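Local coordinates for protein glucanase (Clostridium thermocellum, PDB 5GXX) that probably hydrolyses internal beta-1,4-glucosidic bonds of cellulose, acting as a family 9 endoglucanase of the cellulosome, at residues 18-23 against 382-387; 82-87 against 431-436; 271-276 against 310-315; 286-291 against 333-338. The protein carries 1 engineered substitution. All blocks are in the same frame, centred on the assembly; numbering follows the deposited sequence.

Contact 1 of 4, residues 18-23 against 382-387; sequences YECQQA and HVLYGA
Cys20, near the C-terminal end of helix 7-20, meets Leu384 in the loop that follows helix 364-367. This single pair is the tight part of the contact. One methyl does the touching: Leu384 CD1 lies 3.7 Å from Cys20 CB and 4.0 Å from Cys20 SG, so it rests alongside the thiol side chain. With its CG anti to the backbone N (chi1 -172°), Leu384 reaches across to the helix, where it also packs on Phe17. Gln21 adds a looser edge, its OE1 4.4 Å from the same methyl. That amide is engaged at both ends, OE1 with His363 and NE2 with the carbonyl of Ala51. The partly exposed side of the loop stands apart: Val383 CG1 sits over the centre of the Tyr385 ring, 3.4 Å above its plane, and Tyr385 also packs on Pro439. The loop bends sharply, through an inverse gamma turn centred on Leu384 and then a type II turn from Leu384 to Ala387, with Gly386 at positive phi. Within the catalytic module the two segments are joined by van der Waals packing, chiefly of the leucine methyl on Cys20, while the neighbouring polar groups are bonded to other parts of the fold.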
loop_
_atom_site.group_PDB
_atom_site.type_symbol
_atom_site.label_atom_id
_atom_site.label_comp_id
_atom_site.label_asym_id
_atom_site.label_seq_id
_atom_site.Cartn_x
_atom_site.Cartn_y
_atom_site.Cartn_z
ATOM N N TYR A 18 -29.871 9.941 28.467
ATOM C CA TYR A 18 -28.829 9.384 29.334
ATOM C C TYR A 18 -28.672 7.874 29.176
ATOM O O TYR A 18 -27.562 7.348 29.316
ATOM C CB TYR A 18 -29.044 9.785 30.789
ATOM C CG TYR A 18 -28.803 11.263 30.971
ATOM C CD1 TYR A 18 -27.508 11.757 31.127
ATOM C CD2 TYR A 18 -29.860 12.175 30.919
ATOM C CE1 TYR A 18 -27.271 13.117 31.230
ATOM C CE2 TYR A 18 -29.636 13.540 31.042
ATOM C CZ TYR A 18 -28.340 13.999 31.194
ATOM O OH TYR A 18 -28.088 15.342 31.352
ATOM N N GLU A 19 -29.744 7.152 28.849
ATOM C CA GLU A 19 -29.600 5.713 28.582
ATOM C C GLU A 19 -28.797 5.429 27.311
ATOM O O GLU A 19 -28.123 4.402 27.186
ATOM C CB GLU A 19 -30.972 5.045 28.505
ATOM C CG GLU A 19 -31.611 5.028 29.883
ATOM C CD GLU A 19 -33.052 4.528 29.913
ATOM O OE1 GLU A 19 -33.412 3.603 29.175
ATOM O OE2 GLU A 19 -33.815 5.094 30.712
ATOM N N CYS A 20 -28.867 6.337 26.342
ATOM C CA CYS A 20 -28.025 6.240 25.147
ATOM C C CYS A 20 -26.534 6.420 25.475
ATOM O O CYS A 20 -25.671 5.989 24.706
ATOM C CB CYS A 20 -28.440 7.315 24.151
ATOM S SG CYS A 20 -30.110 7.119 23.531
ATOM N N GLN A 21 -26.249 7.053 26.612
ATOM C CA GLN A 21 -24.880 7.390 27.005
ATOM C C GLN A 21 -24.250 6.353 27.921
ATOM O O GLN A 21 -23.082 6.490 28.305
ATOM C CB GLN A 21 -24.850 8.739 27.725
ATOM C CG GLN A 21 -25.354 9.913 26.893
ATOM C CD GLN A 21 -24.500 10.162 25.673
ATOM O OE1 GLN A 21 -24.813 9.693 24.590
ATOM N NE2 GLN A 21 -23.372 10.843 25.864
ATOM N N GLN A 22 -25.012 5.334 28.299
ATOM C CA GLN A 22 -24.520 4.399 29.306
ATOM C C GLN A 22 -23.367 3.521 28.839
ATOM O O GLN A 22 -23.421 2.923 27.761
ATOM C CB GLN A 22 -25.651 3.531 29.856
ATOM C CG GLN A 22 -26.615 4.319 30.721
ATOM C CD GLN A 22 -27.797 3.478 31.177
ATOM O OE1 GLN A 22 -28.096 2.426 30.600
ATOM N NE2 GLN A 22 -28.516 3.980 32.190
ATOM N N ALA A 23 -22.328 3.472 29.666
ATOM C CA ALA A 23 -21.233 2.542 29.431
ATOM C C ALA A 23 -21.566 1.201 30.075
ATOM O O ALA A 23 -22.424 1.116 30.958
ATOM C CB ALA A 23 -19.936 3.123 29.968
ATOM N N HIS A 382 -29.617 5.494 13.966
ATOM C CA HIS A 382 -30.368 5.510 15.226
ATOM C C HIS A 382 -30.858 6.889 15.604
ATOM O O HIS A 382 -30.272 7.883 15.190
ATOM C CB HIS A 382 -29.533 4.943 16.371
ATOM C CG HIS A 382 -28.830 3.682 15.987
ATOM N ND1 HIS A 382 -29.522 2.545 15.625
ATOM C CD2 HIS A 382 -27.514 3.402 15.827
ATOM C CE1 HIS A 382 -28.653 1.615 15.261
ATOM N NE2 HIS A 382 -27.428 2.096 15.407
ATOM N N VAL A 383 -31.924 6.923 16.403
ATOM C CA VAL A 383 -32.497 8.195 16.851
ATOM C C VAL A 383 -32.002 8.498 18.254
ATOM O O VAL A 383 -32.310 7.765 19.190
ATOM C CB VAL A 383 -34.033 8.163 16.891
ATOM C CG1 VAL A 383 -34.601 9.535 17.260
ATOM C CG2 VAL A 383 -34.555 7.745 15.533
ATOM N N LEU A 384 -31.228 9.568 18.393
ATOM C CA LEU A 384 -30.707 9.971 19.706
ATOM C C LEU A 384 -31.757 10.817 20.449
ATOM O O LEU A 384 -31.581 12.016 20.736
ATOM C CB LEU A 384 -29.382 10.738 19.539
ATOM C CG LEU A 384 -28.605 11.058 20.818
ATOM C CD1 LEU A 384 -27.949 9.828 21.455
ATOM C CD2 LEU A 384 -27.515 12.078 20.471
ATOM N N TYR A 385 -32.856 10.167 20.808
ATOM C CA TYR A 385 -33.971 10.905 21.389
ATOM C C TYR A 385 -33.545 11.737 22.575
ATOM O O TYR A 385 -32.849 11.273 23.507
ATOM C CB TYR A 385 -35.111 10.000 21.874
ATOM C CG TYR A 385 -35.949 9.378 20.787
ATOM C CD1 TYR A 385 -36.916 10.125 20.105
ATOM C CD2 TYR A 385 -35.799 8.031 20.469
ATOM C CE1 TYR A 385 -37.700 9.541 19.119
ATOM C CE2 TYR A 385 -36.589 7.443 19.485
ATOM C CZ TYR A 385 -37.530 8.199 18.811
ATOM O OH TYR A 385 -38.295 7.591 17.840
ATOM N N GLY A 386 -34.047 12.970 22.550
ATOM C CA GLY A 386 -33.887 13.832 23.708
ATOM C C GLY A 386 -32.639 14.689 23.784
ATOM O O GLY A 386 -32.533 15.534 24.669
ATOM N N ALA A 387 -31.672 14.450 22.902
ATOM C CA ALA A 387 -30.426 15.204 22.956
ATOM C C ALA A 387 -30.626 16.659 22.562
ATOM O O ALA A 387 -31.052 16.932 21.440
ATOM C CB ALA A 387 -29.378 14.554 22.047
#

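Contact 2 of 4, residues 82-87 against 431-436; sequences SGQRLH and GTPLAN
The backbone of Ser82 runs closest to that of Thr432, with 6.0 Å between their CA atoms, and the carbonyl of Ser82 faces the ring of Pro433. Ser82 opens an ST turn at the approach to helix 85-101: its OG accepts a bond from Gln84 N at 3.3 Å and is also paired with the carbonyl of Ile79. Pro433 belongs to the coil after helix 412-429, and it is the residue of that coil that meets the turn. Its CG is 3.2 Å from Ser82 O, and CB and CD lie slightly farther off, so the CG end of the ring, not its face, meets the oxygen. The second touch comes from Gln84, whose chain, bent at chi2 (-52°), folds back toward its own turn and slides past the proline in the opposite direction, NE2 standing 3.7 Å from Pro433 CB. Gln12 packs against both Gln84 and Pro433 and brings a third element, helix 7-20, to the pair. What turns the edge of the amide to the carbonyl is the bond from Gln84 NE2 to Ser82 O, 3.1 Å long and 159° at the hydrogen, nearly in the amide plane but tilted 30° from the carbonyl plane.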
loop_
_atom_site.group_PDB
_atom_site.type_symbol
_atom_site.label_atom_id
_atom_site.label_comp_id
_atom_site.label_asym_id
_atom_site.label_seq_id
_atom_site.Cartn_x
_atom_site.Cartn_y
_atom_site.Cartn_z
ATOM N N SER A 82 -46.372 13.200 34.652
ATOM C CA SER A 82 -45.516 12.932 33.493
ATOM C C SER A 82 -45.059 11.477 33.415
ATOM O O SER A 82 -44.647 11.014 32.350
ATOM C CB SER A 82 -44.270 13.817 33.534
ATOM O OG SER A 82 -43.403 13.413 34.582
ATOM N N GLY A 83 -45.078 10.778 34.547
ATOM C CA GLY A 83 -44.650 9.382 34.612
ATOM C C GLY A 83 -43.145 9.200 34.506
ATOM O O GLY A 83 -42.655 8.092 34.297
ATOM N N GLN A 84 -42.402 10.289 34.650
ATOM C CA GLN A 84 -40.952 10.239 34.449
ATOM C C GLN A 84 -40.081 10.156 35.699
ATOM O O GLN A 84 -38.866 9.984 35.580
ATOM C CB GLN A 84 -40.513 11.436 33.592
ATOM C CG GLN A 84 -41.243 11.446 32.238
ATOM C CD GLN A 84 -41.129 10.123 31.511
ATOM O OE1 GLN A 84 -40.025 9.620 31.311
ATOM N NE2 GLN A 84 -42.267 9.539 31.123
ATOM N N ARG A 85 -40.664 10.287 36.892
ATOM C CA ARG A 85 -39.871 10.260 38.120
ATOM C C ARG A 85 -38.978 9.027 38.264
ATOM O O ARG A 85 -37.786 9.169 38.551
ATOM C CB ARG A 85 -40.738 10.385 39.370
ATOM C CG ARG A 85 -39.860 10.565 40.600
ATOM C CD ARG A 85 -40.690 10.683 41.867
ATOM N NE ARG A 85 -39.839 11.017 43.002
ATOM C CZ ARG A 85 -40.268 11.631 44.101
ATOM N NH1 ARG A 85 -41.544 11.973 44.225
ATOM N NH2 ARG A 85 -39.416 11.911 45.077
ATOM N N LEU A 86 -39.528 7.833 38.063
ATOM C CA LEU A 86 -38.741 6.624 38.249
ATOM C C LEU A 86 -37.659 6.497 37.178
ATOM O O LEU A 86 -36.552 6.036 37.470
ATOM C CB LEU A 86 -39.626 5.370 38.299
ATOM C CG LEU A 86 -40.502 5.226 39.556
ATOM C CD1 LEU A 86 -41.695 4.291 39.321
ATOM C CD2 LEU A 86 -39.681 4.780 40.775
ATOM N N HIS A 87 -37.972 6.897 35.949
ATOM C CA HIS A 87 -36.936 6.973 34.909
ATOM C C HIS A 87 -35.772 7.871 35.297
ATOM O O HIS A 87 -34.601 7.496 35.125
ATOM C CB HIS A 87 -37.487 7.447 33.561
ATOM C CG HIS A 87 -38.411 6.466 32.914
ATOM N ND1 HIS A 87 -38.026 5.187 32.577
ATOM C CD2 HIS A 87 -39.718 6.567 32.573
ATOM C CE1 HIS A 87 -39.051 4.543 32.047
ATOM N NE2 HIS A 87 -40.087 5.363 32.022
ATOM N N GLY A 431 -49.136 17.491 30.456
ATOM C CA GLY A 431 -48.724 16.862 29.214
ATOM C C GLY A 431 -48.681 15.370 29.495
ATOM O O GLY A 431 -48.419 14.947 30.631
ATOM N N THR A 432 -48.940 14.590 28.450
ATOM C CA THR A 432 -48.907 13.128 28.491
ATOM C C THR A 432 -47.654 12.614 27.773
ATOM O O THR A 432 -47.370 13.000 26.642
ATOM C CB THR A 432 -50.164 12.533 27.828
ATOM O OG1 THR A 432 -51.331 13.240 28.273
ATOM C CG2 THR A 432 -50.312 11.060 28.180
ATOM N N PRO A 433 -46.891 11.720 28.414
ATOM C CA PRO A 433 -45.741 11.162 27.691
ATOM C C PRO A 433 -46.186 10.221 26.561
ATOM O O PRO A 433 -47.333 9.777 26.560
ATOM C CB PRO A 433 -44.990 10.407 28.791
ATOM C CG PRO A 433 -46.084 9.985 29.740
ATOM C CD PRO A 433 -47.017 11.162 29.772
ATOM N N LEU A 434 -45.314 9.943 25.593
ATOM C CA LEU A 434 -45.599 8.981 24.522
ATOM C C LEU A 434 -45.743 7.557 25.038
ATOM O O LEU A 434 -44.832 7.030 25.664
ATOM C CB LEU A 434 -44.480 8.967 23.479
ATOM C CG LEU A 434 -44.269 10.135 22.521
ATOM C CD1 LEU A 434 -43.415 9.604 21.367
ATOM C CD2 LEU A 434 -45.626 10.628 22.038
ATOM N N ALA A 435 -46.869 6.918 24.733
ATOM C CA ALA A 435 -47.163 5.582 25.263
ATOM C C ALA A 435 -46.218 4.474 24.816
ATOM O O ALA A 435 -45.857 3.598 25.606
ATOM C CB ALA A 435 -48.619 5.181 24.956
ATOM N N ASN A 436 -45.821 4.470 23.552
ATOM C CA ASN A 436 -45.115 3.284 23.083
ATOM C C ASN A 436 -43.621 3.573 22.891
ATOM O O ASN A 436 -43.010 3.163 21.910
ATOM C CB ASN A 436 -45.789 2.713 21.819
ATOM C CG ASN A 436 -47.311 2.548 21.960
ATOM O OD1 ASN A 436 -47.805 1.784 22.799
ATOM N ND2 ASN A 436 -48.058 3.258 21.113
#

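Contact 3 of 4, residues 271-276 against 310-315; sequences MHLDWW and FLAFVY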
loop_
_atom_site.group_PDB
_atom_site.type_symbol
_atom_site.label_atom_id
_atom_site.label_comp_id
_atom_site.label_asym_id
_atom_site.label_seq_id
_atom_site.Cartn_x
_atom_site.Cartn_y
_atom_site.Cartn_z
ATOM N N MET A 271 -28.668 40.126 40.593
ATOM C CA MET A 271 -27.692 40.720 39.675
ATOM C C MET A 271 -27.375 39.744 38.524
ATOM O O MET A 271 -27.430 40.095 37.324
ATOM C CB MET A 271 -26.412 41.084 40.441
ATOM C CG MET A 271 -25.323 41.711 39.581
ATOM S SD MET A 271 -23.863 42.133 40.564
ATOM C CE MET A 271 -24.593 42.709 42.097
ATOM N N HIS A 272 -27.099 38.498 38.895
ATOM C CA HIS A 272 -26.775 37.440 37.942
ATOM C C HIS A 272 -27.944 37.182 36.985
ATOM O O HIS A 272 -27.785 37.194 35.745
ATOM C CB HIS A 272 -26.408 36.161 38.714
ATOM C CG HIS A 272 -26.396 34.910 37.885
ATOM N ND1 HIS A 272 -25.450 34.656 36.913
ATOM C CD2 HIS A 272 -27.234 33.842 37.874
ATOM C CE1 HIS A 272 -25.729 33.506 36.318
ATOM N NE2 HIS A 272 -26.791 32.979 36.896
ATOM N N LEU A 273 -29.131 36.981 37.549
ATOM C CA LEU A 273 -30.279 36.702 36.686
ATOM C C LEU A 273 -30.673 37.915 35.847
ATOM O O LEU A 273 -31.024 37.770 34.671
ATOM C CB LEU A 273 -31.477 36.131 37.453
ATOM C CG LEU A 273 -31.257 34.725 38.008
ATOM C CD1 LEU A 273 -32.355 34.356 39.003
ATOM C CD2 LEU A 273 -31.067 33.660 36.931
ATOM N N ASP A 274 -30.580 39.113 36.429
ATOM C CA ASP A 274 -30.911 40.311 35.655
ATOM C C ASP A 274 -30.005 40.400 34.425
ATOM O O ASP A 274 -30.456 40.769 33.349
ATOM C CB ASP A 274 -30.760 41.575 36.505
ATOM C CG ASP A 274 -31.939 41.802 37.448
ATOM O OD1 ASP A 274 -32.887 40.981 37.481
ATOM O OD2 ASP A 274 -31.910 42.852 38.116
ATOM N N TRP A 275 -28.728 40.069 34.592
ATOM C CA TRP A 275 -27.779 40.112 33.487
ATOM C C TRP A 275 -28.173 39.194 32.340
ATOM O O TRP A 275 -27.862 39.496 31.197
ATOM C CB TRP A 275 -26.358 39.821 33.985
ATOM C CG TRP A 275 -25.270 39.911 32.950
ATOM C CD1 TRP A 275 -24.641 41.035 32.498
ATOM C CD2 TRP A 275 -24.703 38.815 32.224
ATOM N NE1 TRP A 275 -23.725 40.707 31.511
ATOM C CE2 TRP A 275 -23.735 39.346 31.343
ATOM C CE3 TRP A 275 -24.914 37.431 32.244
ATOM C CZ2 TRP A 275 -22.971 38.538 30.506
ATOM C CZ3 TRP A 275 -24.152 36.627 31.416
ATOM C CH2 TRP A 275 -23.190 37.187 30.559
ATOM N N TRP A 276 -28.834 38.092 32.671
ATOM C CA TRP A 276 -29.333 37.137 31.696
ATOM C C TRP A 276 -30.661 37.543 31.036
ATOM O O TRP A 276 -30.987 37.015 29.975
ATOM C CB TRP A 276 -29.484 35.779 32.380
ATOM C CG TRP A 276 -28.196 35.031 32.381
ATOM C CD1 TRP A 276 -27.208 35.057 33.340
ATOM C CD2 TRP A 276 -27.727 34.171 31.341
ATOM N NE1 TRP A 276 -26.157 34.250 32.949
ATOM C CE2 TRP A 276 -26.454 33.698 31.723
ATOM C CE3 TRP A 276 -28.285 33.724 30.132
ATOM C CZ2 TRP A 276 -25.716 32.822 30.915
ATOM C CZ3 TRP A 276 -27.563 32.842 29.345
ATOM C CH2 TRP A 276 -26.284 32.401 29.739
ATOM N N PHE A 310 -33.363 26.872 34.343
ATOM C CA PHE A 310 -33.590 26.133 35.589
ATOM C C PHE A 310 -33.302 26.970 36.818
ATOM O O PHE A 310 -34.134 27.017 37.722
ATOM C CB PHE A 310 -32.775 24.840 35.583
ATOM C CG PHE A 310 -32.990 23.967 36.797
ATOM C CD1 PHE A 310 -34.276 23.620 37.199
ATOM C CD2 PHE A 310 -31.908 23.489 37.520
ATOM C CE1 PHE A 310 -34.488 22.806 38.298
ATOM C CE2 PHE A 310 -32.108 22.674 38.637
ATOM C CZ PHE A 310 -33.400 22.327 39.025
ATOM N N LEU A 311 -32.157 27.642 36.857
ATOM C CA LEU A 311 -31.847 28.488 38.009
ATOM C C LEU A 311 -32.880 29.586 38.223
ATOM O O LEU A 311 -33.254 29.880 39.366
ATOM C CB LEU A 311 -30.484 29.144 37.841
ATOM C CG LEU A 311 -29.289 28.404 38.447
ATOM C CD1 LEU A 311 -29.076 27.032 37.816
ATOM C CD2 LEU A 311 -28.016 29.235 38.347
ATOM N N ALA A 312 -33.337 30.182 37.116
ATOM C CA ALA A 312 -34.339 31.246 37.166
ATOM C C ALA A 312 -35.679 30.742 37.695
ATOM O O ALA A 312 -36.296 31.425 38.520
ATOM C CB ALA A 312 -34.484 31.915 35.795
ATOM N N PHE A 313 -36.102 29.550 37.275
ATOM C CA PHE A 313 -37.330 28.960 37.807
ATOM C C PHE A 313 -37.186 28.721 39.315
ATOM O O PHE A 313 -38.095 29.038 40.088
ATOM C CB PHE A 313 -37.662 27.617 37.132
ATOM C CG PHE A 313 -38.298 27.703 35.758
ATOM C CD1 PHE A 313 -39.369 28.548 35.467
ATOM C CD2 PHE A 313 -37.859 26.844 34.760
ATOM C CE1 PHE A 313 -39.944 28.576 34.199
ATOM C CE2 PHE A 313 -38.449 26.820 33.493
ATOM C CZ PHE A 313 -39.499 27.689 33.206
ATOM N N VAL A 314 -36.072 28.121 39.733
ATOM C CA VAL A 314 -35.873 27.798 41.146
ATOM C C VAL A 314 -35.873 29.080 41.981
ATOM O O VAL A 314 -36.511 29.151 43.033
ATOM C CB VAL A 314 -34.589 26.966 41.379
ATOM C CG1 VAL A 314 -34.299 26.837 42.884
ATOM C CG2 VAL A 314 -34.693 25.575 40.770
ATOM N N TYR A 315 -35.198 30.115 41.493
ATOM C CA TYR A 315 -35.131 31.364 42.223
ATOM C C TYR A 315 -36.502 32.043 42.269
ATOM O O TYR A 315 -36.961 32.459 43.335
ATOM C CB TYR A 315 -34.058 32.301 41.661
ATOM C CG TYR A 315 -33.912 33.509 42.562
ATOM C CD1 TYR A 315 -33.403 33.371 43.867
ATOM C CD2 TYR A 315 -34.309 34.782 42.130
ATOM C CE1 TYR A 315 -33.316 34.453 44.720
ATOM C CE2 TYR A 315 -34.203 35.885 42.983
ATOM C CZ TYR A 315 -33.700 35.708 44.265
ATOM O OH TYR A 315 -33.581 36.774 45.129
#
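In the helical catalytic module, which in family 9 enzymes is an (alpha/alpha)6 barrel, helices 263-276 and 301-318 pack through His272 and Leu273 against Leu311, Ala312 and Tyr315. The axes of the two short segments approach to 11.0 Å and run at 128° to each other, an oblique crossing well off antiparallel. Leu273 divides its two methyls between two partners. CD1 lies 3.7 Å from Tyr315 CD2 and almost as near the CB of that tyrosine, at the root of the ring, while CD2 is 4.0 Å from Ala312 CB. At Ala312 this second methyl also comes near the backbone, and the CA atoms of Leu273 and Ala312 are 6.8 Å apart. Lower in weight is His272, whose NE2 is 4.2 Å from Leu311 CD2, the two side chains crossing at about a right angle. Its ND1 is bonded to the carbonyl of Tyr239, which would restrict rotation of the imidazole. Tyr315 sends its hydroxyl back across the interface to His266 and Gln270, both on helix 263-276. An apolar seam centred on Leu273 is thereby combined with polar fastening at the tyrosine hydroxyl, and both kinds of interaction link the same pair of helices.

Contact 4 of 4, residues 286-291 against 333-338; sequences VAYTPG and KSQIDY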
loop_
_atom_site.group_PDB
_atom_site.type_symbol
_atom_site.label_atom_id
_atom_site.label_comp_id
_atom_site.label_asym_id
_atom_site.label_seq_id
_atom_site.Cartn_x
_atom_site.Cartn_y
_atom_site.Cartn_z
ATOM N N VAL A 286 -26.005 39.707 28.857
ATOM C CA VAL A 286 -25.607 38.648 27.938
ATOM C C VAL A 286 -26.032 38.986 26.497
ATOM O O VAL A 286 -27.038 39.666 26.255
ATOM C CB VAL A 286 -26.207 37.308 28.395
ATOM C CG1 VAL A 286 -27.718 37.307 28.250
ATOM C CG2 VAL A 286 -25.577 36.120 27.671
ATOM N N ALA A 287 -25.259 38.555 25.507
ATOM C CA ALA A 287 -25.699 38.730 24.126
ATOM C C ALA A 287 -26.997 37.965 23.920
ATOM O O ALA A 287 -27.208 36.889 24.475
ATOM C CB ALA A 287 -24.657 38.209 23.133
ATOM N N TYR A 288 -27.863 38.546 23.097
ATOM C CA TYR A 288 -29.090 37.871 22.702
ATOM C C TYR A 288 -29.132 37.737 21.189
ATOM O O TYR A 288 -28.805 38.672 20.451
ATOM C CB TYR A 288 -30.320 38.675 23.126
ATOM C CG TYR A 288 -30.922 38.229 24.428
ATOM C CD1 TYR A 288 -30.453 38.702 25.654
ATOM C CD2 TYR A 288 -31.938 37.280 24.420
ATOM C CE1 TYR A 288 -31.027 38.275 26.847
ATOM C CE2 TYR A 288 -32.490 36.826 25.605
ATOM C CZ TYR A 288 -32.051 37.335 26.814
ATOM O OH TYR A 288 -32.632 36.846 27.968
ATOM N N THR A 289 -29.555 36.578 20.707
ATOM C CA THR A 289 -29.903 36.520 19.274
ATOM C C THR A 289 -31.172 37.338 18.999
ATOM O O THR A 289 -31.993 37.550 19.900
ATOM C CB THR A 289 -30.135 35.083 18.752
ATOM O OG1 THR A 289 -31.397 34.605 19.244
ATOM C CG2 THR A 289 -29.039 34.145 19.216
ATOM N N PRO A 290 -31.327 37.806 17.748
ATOM C CA PRO A 290 -32.550 38.546 17.430
ATOM C C PRO A 290 -33.791 37.698 17.657
ATOM O O PRO A 290 -34.845 38.243 18.004
ATOM C CB PRO A 290 -32.370 38.891 15.954
ATOM C CG PRO A 290 -30.878 39.011 15.771
ATOM C CD PRO A 290 -30.352 37.869 16.637
ATOM N N GLY A 291 -33.634 36.387 17.517
ATOM C CA GLY A 291 -34.714 35.430 17.752
ATOM C C GLY A 291 -35.046 35.142 19.208
ATOM O O GLY A 291 -35.983 34.383 19.469
ATOM N N LYS A 333 -38.901 30.434 30.727
ATOM C CA LYS A 333 -39.775 29.729 29.788
ATOM C C LYS A 333 -39.404 30.112 28.358
ATOM O O LYS A 333 -39.463 29.262 27.465
ATOM C CB LYS A 333 -41.266 29.987 30.085
ATOM C CG LYS A 333 -42.214 29.213 29.163
ATOM C CD LYS A 333 -43.669 29.366 29.605
ATOM C CE LYS A 333 -44.549 28.340 28.903
ATOM N NZ LYS A 333 -44.790 28.733 27.476
ATOM N N SER A 334 -38.985 31.360 28.155
ATOM C CA SER A 334 -38.624 31.788 26.811
ATOM C C SER A 334 -37.424 31.011 26.276
ATOM O O SER A 334 -37.331 30.733 25.082
ATOM C CB SER A 334 -38.368 33.299 26.741
ATOM O OG SER A 334 -37.105 33.643 27.264
ATOM N N GLN A 335 -36.499 30.670 27.174
ATOM C CA GLN A 335 -35.317 29.937 26.712
ATOM C C GLN A 335 -35.613 28.471 26.422
ATOM O O GLN A 335 -35.141 27.918 25.429
ATOM C CB GLN A 335 -34.164 30.038 27.717
ATOM C CG GLN A 335 -33.757 31.486 27.989
ATOM C CD GLN A 335 -33.407 32.247 26.729
ATOM O OE1 GLN A 335 -32.378 31.989 26.101
ATOM N NE2 GLN A 335 -34.248 33.202 26.367
ATOM N N ILE A 336 -36.405 27.840 27.281
ATOM C CA ILE A 336 -36.810 26.476 26.996
ATOM C C ILE A 336 -37.625 26.413 25.700
ATOM O O ILE A 336 -37.396 25.552 24.853
ATOM C CB ILE A 336 -37.595 25.855 28.186
ATOM C CG1 ILE A 336 -36.757 25.853 29.481
ATOM C CG2 ILE A 336 -38.122 24.460 27.797
ATOM C CD1 ILE A 336 -35.371 25.221 29.348
ATOM N N ASP A 337 -38.561 27.356 25.552
ATOM C CA ASP A 337 -39.421 27.318 24.359
ATOM C C ASP A 337 -38.616 27.546 23.089
ATOM O O ASP A 337 -38.893 26.928 22.062
ATOM C CB ASP A 337 -40.603 28.301 24.439
ATOM C CG ASP A 337 -41.645 27.887 25.479
ATOM O OD1 ASP A 337 -41.573 26.756 26.005
ATOM O OD2 ASP A 337 -42.520 28.739 25.778
ATOM N N TYR A 338 -37.583 28.391 23.162
ATOM C CA TYR A 338 -36.696 28.558 22.013
ATOM C C TYR A 338 -36.088 27.220 21.612
ATOM O O TYR A 338 -36.116 26.833 20.450
ATOM C CB TYR A 338 -35.593 29.588 22.293
ATOM C CG TYR A 338 -34.735 29.911 21.089
ATOM C CD1 TYR A 338 -33.864 28.967 20.562
ATOM C CD2 TYR A 338 -34.830 31.137 20.439
ATOM C CE1 TYR A 338 -33.076 29.237 19.449
ATOM C CE2 TYR A 338 -34.044 31.419 19.331
ATOM C CZ TYR A 338 -33.143 30.477 18.863
ATOM O OH TYR A 338 -32.374 30.683 17.735
HETATM O O HOH W 1 -35.822 36.107 27.601
#
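Gly291 O comes up to the edge of the Tyr338 ring, near its plane, 3.5 Å from CE2, with CD2 almost as close. Such an approach suits a weak interaction between an aromatic C-H edge and a carbonyl oxygen. Thr289 adds its OG1, obliquely placed 4.1 Å from the same Tyr338 CE2. About one turn nearer the N-terminus of the helix, Gln335 NE2 lies 4.1 Å from Tyr288 CE2, and the ring and amide planes stand 83° apart. A water bridges the two segments, donating to Ser334 OG at 2.8 Å and, in a longer bond, to Tyr288 OH at 3.3 Å. The contact sets the long loop between helices 263-276 and 301-318 against helix 322-340, within the helical barrel of the family 9 catalytic module. Behind the first shell, the bent side chain of Gln335 is fixed at both ends of its amide: NE2 donates to Ser334 OG at 3.0 Å and is also bonded to the carbonyl of Gly292, and OE1 takes the N-H of Ala294. Tyr288 OH is held by the carbonyl of Trp276. Asp396 reaches both sides of the contact, its OD1 bonded to the hydroxyls of Thr289 and Tyr338 and its OD2 to the backbone N of Gly291.

How the contacts relate
Along the chain the first segments of contacts 1 and 2 come first, then all four segments of contacts 3 and 4 in alternation, and the second segments of contacts 1 and 2 close the series. Contacts 3 and 4 are thus nested inside the long loops closed by the other two. They are neighbours, with centres about 14 Å apart, and meet where Trp275 O takes the N-H of Val286; their helices 301-318 and 322-340 are consecutive. Contacts 1 and 2, centres about 17 Å apart, do not touch, yet helix 7-20 reaches both. Contacts 1 and 2 join parts of the chain more than 340 residues apart, contacts 3 and 4 parts 34 and 42 residues apart.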